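Local coordinates for intracellular protein transport protein USO1 (Saccharomyces cerevisiae S288c, PDB 6LSU) that serves as a homodimeric tethering protein required for protein transport from the ER to the Golgi complex, this chain being its globular head region, at residues Pro514-Phe518 against Arg577-Tyr582; His203-Arg207 against Ile240-Glu244; Tyr663-Ile667 against Ile716-Leu720. All blocks are in the same frame, centred on the assembly; numbering follows the deposited sequence.

Interaction 1 (Pro514-Phe518 against Arg577-Tyr582); sequences PFKLF and RIPISY
Leu-517 reaches from helix 514-528 toward helix 577-590, against Ile-578, Ser-581 and Tyr-582, and a single methyl, CD1, does nearly all of its touching. In the close-packed half, with CG anti to the backbone N (chi1 -158°), Leu-517 CD1 lies 3.4 Å from Ser-581 CB and equally near Ile-578 O. Leu-517 CD1 also sits over one face of the Tyr-582 ring in a CH-pi contact, 4.0 Å from the centroid. Around Pro-514 the fit is looser, Pro-514 CB staying 4.1 Å from Arg-577 CB and 4.3 Å from Ile-578 CG1, though every touching residue is buried and neither side faces solvent. Phe-515 CZ meets Arg-577 CD obliquely at 3.6 Å; Arg-577 NE forms a salt bridge with Asp-575, and NH2 one with Asp-692. Ser-581 OG borders the Phe-518 ring edge and donates to Arg-577 O (3.1 Å) from above the carbonyl plane, beside the bond from Ser-581 N. An alanine here lacks the hydroxyl, which would probably leave Arg-577 O more weakly held and open a small gap beside Phe-518. Segments 514-518 and 577-582 run almost parallel, 10° apart, their axes approaching to 8.9 Å, joining ARM 8 and ARM 9 as in an alpha-solenoid of armadillo repeats.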
loop_
_atom_site.group_PDB
_atom_site.type_symbol
_atom_site.label_atom_id
_atom_site.label_comp_id
_atom_site.label_asym_id
_atom_site.label_seq_id
_atom_site.Cartn_x
_atom_site.Cartn_y
_atom_site.Cartn_z
ATOM N N PRO A 514 -22.532 0.428 11.562
ATOM C CA PRO A 514 -22.440 -1.001 11.853
ATOM C C PRO A 514 -20.988 -1.415 12.160
ATOM O O PRO A 514 -20.777 -2.185 13.109
ATOM C CB PRO A 514 -23.001 -1.691 10.589
ATOM C CG PRO A 514 -22.904 -0.575 9.519
ATOM C CD PRO A 514 -23.151 0.708 10.275
ATOM N N PHE A 515 -20.035 -0.854 11.403
ATOM C CA PHE A 515 -18.606 -1.257 11.391
ATOM C C PHE A 515 -17.983 -1.058 12.788
ATOM O O PHE A 515 -17.117 -1.878 13.214
ATOM C CB PHE A 515 -17.894 -0.546 10.236
ATOM C CG PHE A 515 -18.086 -1.328 8.968
ATOM C CD1 PHE A 515 -17.538 -2.581 8.872
ATOM C CD2 PHE A 515 -18.832 -0.844 7.927
ATOM C CE1 PHE A 515 -17.729 -3.344 7.751
ATOM C CE2 PHE A 515 -19.021 -1.616 6.794
ATOM C CZ PHE A 515 -18.485 -2.871 6.719
ATOM N N LYS A 516 -18.457 -0.072 13.543
ATOM C CA LYS A 516 -18.089 0.031 14.977
ATOM C C LYS A 516 -18.144 -1.348 15.664
ATOM O O LYS A 516 -17.237 -1.687 16.470
ATOM C CB LYS A 516 -19.079 0.912 15.710
ATOM C CG LYS A 516 -18.932 0.896 17.205
ATOM C CD LYS A 516 -19.547 2.102 17.846
ATOM C CE LYS A 516 -21.057 1.994 17.938
ATOM N NZ LYS A 516 -21.597 3.241 18.535
ATOM N N LEU A 517 -19.196 -2.127 15.408
ATOM C CA LEU A 517 -19.320 -3.442 16.070
ATOM C C LEU A 517 -18.361 -4.423 15.390
ATOM O O LEU A 517 -17.713 -5.206 16.043
ATOM C CB LEU A 517 -20.775 -3.881 15.973
ATOM C CG LEU A 517 -21.270 -4.911 16.974
ATOM C CD1 LEU A 517 -22.085 -5.933 16.224
ATOM C CD2 LEU A 517 -20.164 -5.562 17.767
ATOM N N PHE A 518 -18.233 -4.324 14.080
ATOM C CA PHE A 518 -17.415 -5.251 13.247
ATOM C C PHE A 518 -15.938 -5.197 13.675
ATOM O O PHE A 518 -15.316 -6.218 13.944
ATOM C CB PHE A 518 -17.592 -4.926 11.777
ATOM C CG PHE A 518 -16.611 -5.706 10.932
ATOM C CD1 PHE A 518 -16.815 -7.048 10.673
ATOM C CD2 PHE A 518 -15.394 -5.140 10.573
ATOM C CE1 PHE A 518 -15.848 -7.779 9.976
ATOM C CE2 PHE A 518 -14.439 -5.872 9.896
ATOM C CZ PHE A 518 -14.665 -7.190 9.585
ATOM N N ARG A 577 -24.989 -6.978 9.087
ATOM C CA ARG A 577 -23.613 -6.908 9.631
ATOM C C ARG A 577 -23.693 -7.125 11.146
ATOM O O ARG A 577 -23.063 -8.084 11.646
ATOM C CB ARG A 577 -22.994 -5.571 9.215
ATOM C CG ARG A 577 -22.244 -5.639 7.896
ATOM C CD ARG A 577 -21.756 -4.281 7.454
ATOM N NE ARG A 577 -22.772 -3.702 6.603
ATOM C CZ ARG A 577 -22.789 -3.784 5.286
ATOM N NH1 ARG A 577 -21.823 -4.415 4.630
ATOM N NH2 ARG A 577 -23.778 -3.209 4.631
ATOM N N ILE A 578 -24.553 -6.354 11.817
ATOM C CA ILE A 578 -24.740 -6.360 13.296
ATOM C C ILE A 578 -24.914 -7.773 13.832
ATOM O O ILE A 578 -24.146 -8.187 14.704
ATOM C CB ILE A 578 -25.896 -5.421 13.663
ATOM C CG1 ILE A 578 -25.646 -4.045 13.069
ATOM C CG2 ILE A 578 -26.113 -5.386 15.160
ATOM C CD1 ILE A 578 -26.500 -2.931 13.660
ATOM N N PRO A 579 -25.949 -8.535 13.381
ATOM C CA PRO A 579 -26.125 -9.941 13.760
ATOM C C PRO A 579 -24.945 -10.850 13.412
ATOM O O PRO A 579 -24.613 -11.692 14.224
ATOM C CB PRO A 579 -27.296 -10.449 12.911
ATOM C CG PRO A 579 -28.022 -9.214 12.459
ATOM C CD PRO A 579 -27.028 -8.072 12.495
ATOM N N ILE A 580 -24.354 -10.689 12.227
ATOM C CA ILE A 580 -23.197 -11.541 11.766
ATOM C C ILE A 580 -22.018 -11.335 12.734
ATOM O O ILE A 580 -21.315 -12.323 13.110
ATOM C CB ILE A 580 -22.783 -11.203 10.321
ATOM C CG1 ILE A 580 -23.883 -11.573 9.324
ATOM C CG2 ILE A 580 -21.461 -11.873 9.977
ATOM C CD1 ILE A 580 -23.557 -11.204 7.880
ATOM N N SER A 581 -21.849 -10.099 13.192
ATOM C CA SER A 581 -20.708 -9.727 14.044
ATOM C C SER A 581 -20.861 -10.448 15.368
ATOM O O SER A 581 -19.943 -11.228 15.681
ATOM C CB SER A 581 -20.586 -8.237 14.160
ATOM O OG SER A 581 -20.240 -7.686 12.901
ATOM N N TYR A 582 -21.991 -10.267 16.074
ATOM C CA TYR A 582 -22.295 -11.040 17.330
ATOM C C TYR A 582 -22.196 -12.538 17.075
ATOM O O TYR A 582 -21.488 -13.213 17.855
ATOM C CB TYR A 582 -23.684 -10.760 17.888
ATOM C CG TYR A 582 -23.861 -9.379 18.458
ATOM C CD1 TYR A 582 -23.124 -8.947 19.553
ATOM C CD2 TYR A 582 -24.781 -8.501 17.905
ATOM C CE1 TYR A 582 -23.249 -7.650 20.046
ATOM C CE2 TYR A 582 -24.957 -7.213 18.395
ATOM C CZ TYR A 582 -24.180 -6.780 19.475
ATOM O OH TYR A 582 -24.382 -5.508 19.975
#

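Interaction 2 (His203-Arg207 against Ile240-Glu244); sequences HEPIR and IIEEE
A salt-bridge network of Glu-204, Arg-207, Glu-243 and Glu-244 spans the boundary between repeats ARM 3 and ARM 4, with the guanidinium of Arg-207 at its hub. The shortest link is Arg-207 NH2 to Glu-244 OE2, 2.9 Å and nearly straight, with an N-H...O angle of 175°. The oxygen lies in the guanidinium plane; the two flat groups are turned 87° apart, and NH2 meets OE2 from above the carboxylate plane. At the same guanidinium, Arg-207 NH1 pairs with Glu-243 OE2 at 3.4 Å, and a water accepts from NH1 and donates to Glu-243 OE1 (2.6 Å), doubling this second link. The carboxylate of Glu-204 acts on the arginine through its charge, no N-H pointing at it: its OE2 is a long 3.8 Å from Arg-207 NH2. The guanidinium is sandwiched, Glu-204 CG near the rim of one face and Ile-240 CG2 over the centre of the other. The Arg-207 chain, bent at chi3 (70°), slides past Ile-240 in the opposite direction, Arg-207 CG and CD lying beside Ile-240 CD1. Glu-204 OE2 and Glu-244 OE2 are 3.7 Å apart, a repulsion that the shared arginine probably offsets. The bridge thus ties the first turn of helix 204-218 to residues 240-244 of helix 233-244; Ile-240 also packs on Val-252 and Cys-256 of helix 251-264, while Ile-206 touches helix 160-174.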
loop_
_atom_site.group_PDB
_atom_site.type_symbol
_atom_site.label_atom_id
_atom_site.label_comp_id
_atom_site.label_asym_id
_atom_site.label_seq_id
_atom_site.Cartn_x
_atom_site.Cartn_y
_atom_site.Cartn_z
ATOM N N HIS A 203 23.955 22.089 -16.021
ATOM C CA HIS A 203 22.697 22.354 -16.768
ATOM C C HIS A 203 21.557 21.475 -16.246
ATOM O O HIS A 203 21.706 20.248 -16.262
ATOM C CB HIS A 203 22.985 22.226 -18.259
ATOM C CG HIS A 203 23.881 23.316 -18.756
ATOM N ND1 HIS A 203 25.261 23.151 -18.899
ATOM C CD2 HIS A 203 23.607 24.592 -19.128
ATOM C CE1 HIS A 203 25.790 24.275 -19.345
ATOM N NE2 HIS A 203 24.796 25.180 -19.489
ATOM N N GLU A 204 20.476 22.110 -15.773
ATOM C CA GLU A 204 19.420 21.489 -14.928
ATOM C C GLU A 204 18.775 20.345 -15.709
ATOM O O GLU A 204 18.655 19.221 -15.193
ATOM C CB GLU A 204 18.398 22.527 -14.457
ATOM C CG GLU A 204 17.883 22.263 -13.042
ATOM C CD GLU A 204 17.193 23.433 -12.349
ATOM O OE1 GLU A 204 16.107 23.858 -12.821
ATOM O OE2 GLU A 204 17.744 23.919 -11.323
ATOM N N PRO A 205 18.413 20.536 -16.993
ATOM C CA PRO A 205 17.709 19.483 -17.733
ATOM C C PRO A 205 18.563 18.222 -17.883
ATOM O O PRO A 205 17.974 17.214 -18.000
ATOM C CB PRO A 205 17.376 20.123 -19.096
ATOM C CG PRO A 205 17.466 21.627 -18.790
ATOM C CD PRO A 205 18.628 21.739 -17.802
ATOM N N ILE A 206 19.900 18.285 -17.845
ATOM C CA ILE A 206 20.724 17.047 -17.859
ATOM C C ILE A 206 20.545 16.355 -16.507
ATOM O O ILE A 206 20.452 15.127 -16.456
ATOM C CB ILE A 206 22.200 17.360 -18.179
ATOM C CG1 ILE A 206 22.356 17.775 -19.642
ATOM C CG2 ILE A 206 23.087 16.163 -17.828
ATOM C CD1 ILE A 206 23.658 18.463 -19.935
ATOM N N ARG A 207 20.570 17.127 -15.423
ATOM C CA ARG A 207 20.365 16.590 -14.059
ATOM C C ARG A 207 19.012 15.858 -14.032
ATOM O O ARG A 207 19.010 14.670 -13.740
ATOM C CB ARG A 207 20.448 17.732 -13.049
ATOM C CG ARG A 207 20.216 17.298 -11.613
ATOM C CD ARG A 207 19.790 18.475 -10.768
ATOM N NE ARG A 207 18.454 18.946 -11.077
ATOM C CZ ARG A 207 17.831 19.917 -10.401
ATOM N NH1 ARG A 207 18.442 20.483 -9.371
ATOM N NH2 ARG A 207 16.601 20.307 -10.709
ATOM N N ILE A 240 18.906 17.531 -4.317
ATOM C CA ILE A 240 18.035 17.937 -5.464
ATOM C C ILE A 240 16.623 18.172 -4.907
ATOM O O ILE A 240 16.045 19.206 -5.186
ATOM C CB ILE A 240 18.064 16.893 -6.594
ATOM C CG1 ILE A 240 19.480 16.657 -7.113
ATOM C CG2 ILE A 240 17.110 17.327 -7.710
ATOM C CD1 ILE A 240 19.566 15.602 -8.179
ATOM N N ILE A 241 16.093 17.212 -4.125
ATOM C CA ILE A 241 14.756 17.319 -3.487
ATOM C C ILE A 241 14.704 18.633 -2.685
ATOM O O ILE A 241 13.750 19.402 -2.925
ATOM C CB ILE A 241 14.430 16.084 -2.621
ATOM C CG1 ILE A 241 14.232 14.825 -3.481
ATOM C CG2 ILE A 241 13.190 16.341 -1.716
ATOM C CD1 ILE A 241 14.323 13.547 -2.727
ATOM N N GLU A 242 15.663 18.914 -1.786
ATOM C CA GLU A 242 15.581 20.179 -1.002
ATOM C C GLU A 242 15.741 21.406 -1.913
ATOM O O GLU A 242 14.979 22.362 -1.735
ATOM C CB GLU A 242 16.525 20.274 0.191
ATOM C CG GLU A 242 15.924 21.160 1.301
ATOM C CD GLU A 242 14.423 21.042 1.629
ATOM O OE1 GLU A 242 13.898 19.889 1.785
ATOM O OE2 GLU A 242 13.767 22.114 1.735
ATOM N N GLU A 243 16.619 21.333 -2.905
ATOM C CA GLU A 243 16.849 22.396 -3.921
ATOM C C GLU A 243 15.545 22.667 -4.705
ATOM O O GLU A 243 15.240 23.857 -4.977
ATOM C CB GLU A 243 18.039 21.954 -4.773
ATOM C CG GLU A 243 18.852 23.070 -5.377
ATOM C CD GLU A 243 19.837 22.511 -6.399
ATOM O OE1 GLU A 243 20.574 21.524 -6.071
ATOM O OE2 GLU A 243 19.809 23.002 -7.542
ATOM N N GLU A 244 14.713 21.660 -4.995
ATOM C CA GLU A 244 13.452 21.885 -5.778
ATOM C C GLU A 244 12.225 22.197 -4.898
ATOM O O GLU A 244 11.139 22.405 -5.465
ATOM C CB GLU A 244 13.215 20.682 -6.675
ATOM C CG GLU A 244 14.229 20.607 -7.797
ATOM C CD GLU A 244 14.127 21.752 -8.791
ATOM O OE1 GLU A 244 12.978 22.047 -9.233
ATOM O OE2 GLU A 244 15.201 22.313 -9.158
HETATM O O HOH W 1 21.243 19.856 -7.935
#

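Interaction 3 (Tyr663-Ile667 against Ile716-Leu720); sequences YASRI and IRTAL
Tyr-663 carries its ring anti to the backbone N (chi1 172°), which sends the phenol across to the end of helix 713-717; Ile-667 turns CG1 beside its own N (chi1 -65°) and lays it over one face of that ring. Leu-720 closes the opposite face, its CG in CH-pi contact 3.9 Å from the ring centroid and 14° off the normal. At the ring edge the hydroxyl donates to the carbonyl oxygen of Ile-716, Tyr-663 OH to Ile-716 O 2.7 Å. It arrives from above the carbonyl plane, while Ala-719 N reaches the same oxygen from the other face. Arg-717 O borders the ring edge as well, and Ala-719 CB lies beside the hydroxyl, oblique to the ring. Farther along helix 660-673, Ile-667 CG2 rests on Arg-717 CB (3.5 Å), and Ile-667 CG1 meets Ile-716 CG2 at 3.9 Å, the two isoleucines crossing at about a right angle. Met-630 and Tyr-636 of helix 622-637 add to the surroundings of Ile-716 and Leu-720. The chemistry implies a buried phenol whose one polar atom is satisfied: Ile-667 and Leu-720, on opposite faces, probably restrict its rotation, and its bond ties helix 660-673 to the backbone where helix 713-717 gives way to loop.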
loop_
_atom_site.group_PDB
_atom_site.type_symbol
_atom_site.label_atom_id
_atom_site.label_comp_id
_atom_site.label_asym_id
_atom_site.label_seq_id
_atom_site.Cartn_x
_atom_site.Cartn_y
_atom_site.Cartn_z
ATOM N N TYR A 663 -29.396 -29.546 10.175
ATOM C CA TYR A 663 -28.172 -28.931 10.726
ATOM C C TYR A 663 -27.065 -29.030 9.679
ATOM O O TYR A 663 -26.656 -27.969 9.135
ATOM C CB TYR A 663 -27.767 -29.614 12.032
ATOM C CG TYR A 663 -26.426 -29.167 12.557
ATOM C CD1 TYR A 663 -26.300 -28.011 13.307
ATOM C CD2 TYR A 663 -25.281 -29.884 12.274
ATOM C CE1 TYR A 663 -25.071 -27.599 13.797
ATOM C CE2 TYR A 663 -24.046 -29.481 12.744
ATOM C CZ TYR A 663 -23.940 -28.342 13.510
ATOM O OH TYR A 663 -22.723 -27.971 13.977
ATOM N N ALA A 664 -26.621 -30.256 9.388
ATOM C CA ALA A 664 -25.533 -30.527 8.423
ATOM C C ALA A 664 -25.838 -29.772 7.131
ATOM O O ALA A 664 -24.895 -29.208 6.558
ATOM C CB ALA A 664 -25.351 -32.008 8.179
ATOM N N SER A 665 -27.097 -29.742 6.697
ATOM C CA SER A 665 -27.482 -29.078 5.424
ATOM C C SER A 665 -27.145 -27.594 5.543
ATOM O O SER A 665 -26.604 -27.038 4.575
ATOM C CB SER A 665 -28.932 -29.287 5.071
ATOM O OG SER A 665 -29.409 -28.237 4.251
ATOM N N ARG A 666 -27.460 -26.993 6.694
ATOM C CA ARG A 666 -27.396 -25.519 6.886
ATOM C C ARG A 666 -25.952 -25.079 7.116
ATOM O O ARG A 666 -25.710 -23.875 6.892
ATOM C CB ARG A 666 -28.249 -25.063 8.066
ATOM C CG ARG A 666 -29.737 -25.022 7.759
ATOM C CD ARG A 666 -30.549 -24.926 9.032
ATOM N NE ARG A 666 -31.897 -24.443 8.767
ATOM C CZ ARG A 666 -32.720 -23.931 9.682
ATOM N NH1 ARG A 666 -32.347 -23.841 10.949
ATOM N NH2 ARG A 666 -33.923 -23.505 9.325
ATOM N N ILE A 667 -25.074 -25.981 7.596
ATOM C CA ILE A 667 -23.594 -25.781 7.614
ATOM C C ILE A 667 -23.063 -25.818 6.172
ATOM O O ILE A 667 -22.260 -24.933 5.813
ATOM C CB ILE A 667 -22.903 -26.820 8.515
ATOM C CG1 ILE A 667 -23.313 -26.658 9.979
ATOM C CG2 ILE A 667 -21.390 -26.777 8.334
ATOM C CD1 ILE A 667 -23.753 -25.263 10.358
ATOM N N ILE A 716 -17.556 -28.844 12.206
ATOM C CA ILE A 716 -18.786 -28.039 12.463
ATOM C C ILE A 716 -19.942 -28.896 11.944
ATOM O O ILE A 716 -20.776 -29.357 12.769
ATOM C CB ILE A 716 -18.769 -26.642 11.790
ATOM C CG1 ILE A 716 -17.555 -25.778 12.160
ATOM C CG2 ILE A 716 -20.076 -25.909 12.075
ATOM C CD1 ILE A 716 -17.127 -25.898 13.583
ATOM N N ARG A 717 -19.938 -29.132 10.628
ATOM C CA ARG A 717 -20.995 -29.845 9.865
ATOM C C ARG A 717 -21.407 -31.144 10.573
ATOM O O ARG A 717 -22.609 -31.458 10.502
ATOM C CB ARG A 717 -20.503 -30.192 8.458
ATOM C CG ARG A 717 -21.580 -30.777 7.557
ATOM C CD ARG A 717 -21.096 -31.159 6.168
ATOM N NE ARG A 717 -20.182 -32.303 6.174
ATOM C CZ ARG A 717 -18.914 -32.294 5.743
ATOM N NH1 ARG A 717 -18.362 -31.195 5.245
ATOM N NH2 ARG A 717 -18.198 -33.403 5.809
ATOM N N THR A 718 -20.471 -31.869 11.211
ATOM C CA THR A 718 -20.727 -33.208 11.814
ATOM C C THR A 718 -20.795 -33.125 13.344
ATOM O O THR A 718 -20.491 -34.139 14.015
ATOM C CB THR A 718 -19.676 -34.250 11.391
ATOM O OG1 THR A 718 -18.518 -34.230 12.232
ATOM C CG2 THR A 718 -19.236 -34.087 9.955
ATOM N N ALA A 719 -21.152 -31.970 13.900
ATOM C CA ALA A 719 -21.198 -31.794 15.365
ATOM C C ALA A 719 -22.318 -32.682 15.928
ATOM O O ALA A 719 -22.057 -33.378 16.929
ATOM C CB ALA A 719 -21.382 -30.339 15.728
ATOM N N LEU A 720 -23.510 -32.655 15.314
ATOM C CA LEU A 720 -24.711 -33.392 15.804
ATOM C C LEU A 720 -24.602 -34.875 15.436
ATOM O O LEU A 720 -25.017 -35.725 16.241
ATOM C CB LEU A 720 -25.973 -32.762 15.214
ATOM C CG LEU A 720 -26.267 -31.348 15.707
ATOM C CD1 LEU A 720 -27.749 -31.044 15.629
ATOM C CD2 LEU A 720 -25.775 -31.137 17.128
#

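How the interactions relate
The order along the chain is interaction 2, then 1, then 3, none nested in another. Interaction 2 stands apart, on the other side of the chain's centre, its centre about 53 Å from that of interaction 1 and about 68 Å from that of interaction 3. Interactions 1 and 3 share the C-terminal half of the Uso1/p115-type head; their centres are about 24 Å apart and their nearest atoms about 13 Å. Helix 622-637 borders both, packing on Pro-579 and Ile-580 and on Ile-716 and Leu-720. Across the elongated head, interactions 1 and 2 join helix to helix, while interaction 3 joins helix 660-673 to the end of helix 713-717 and the loop after it.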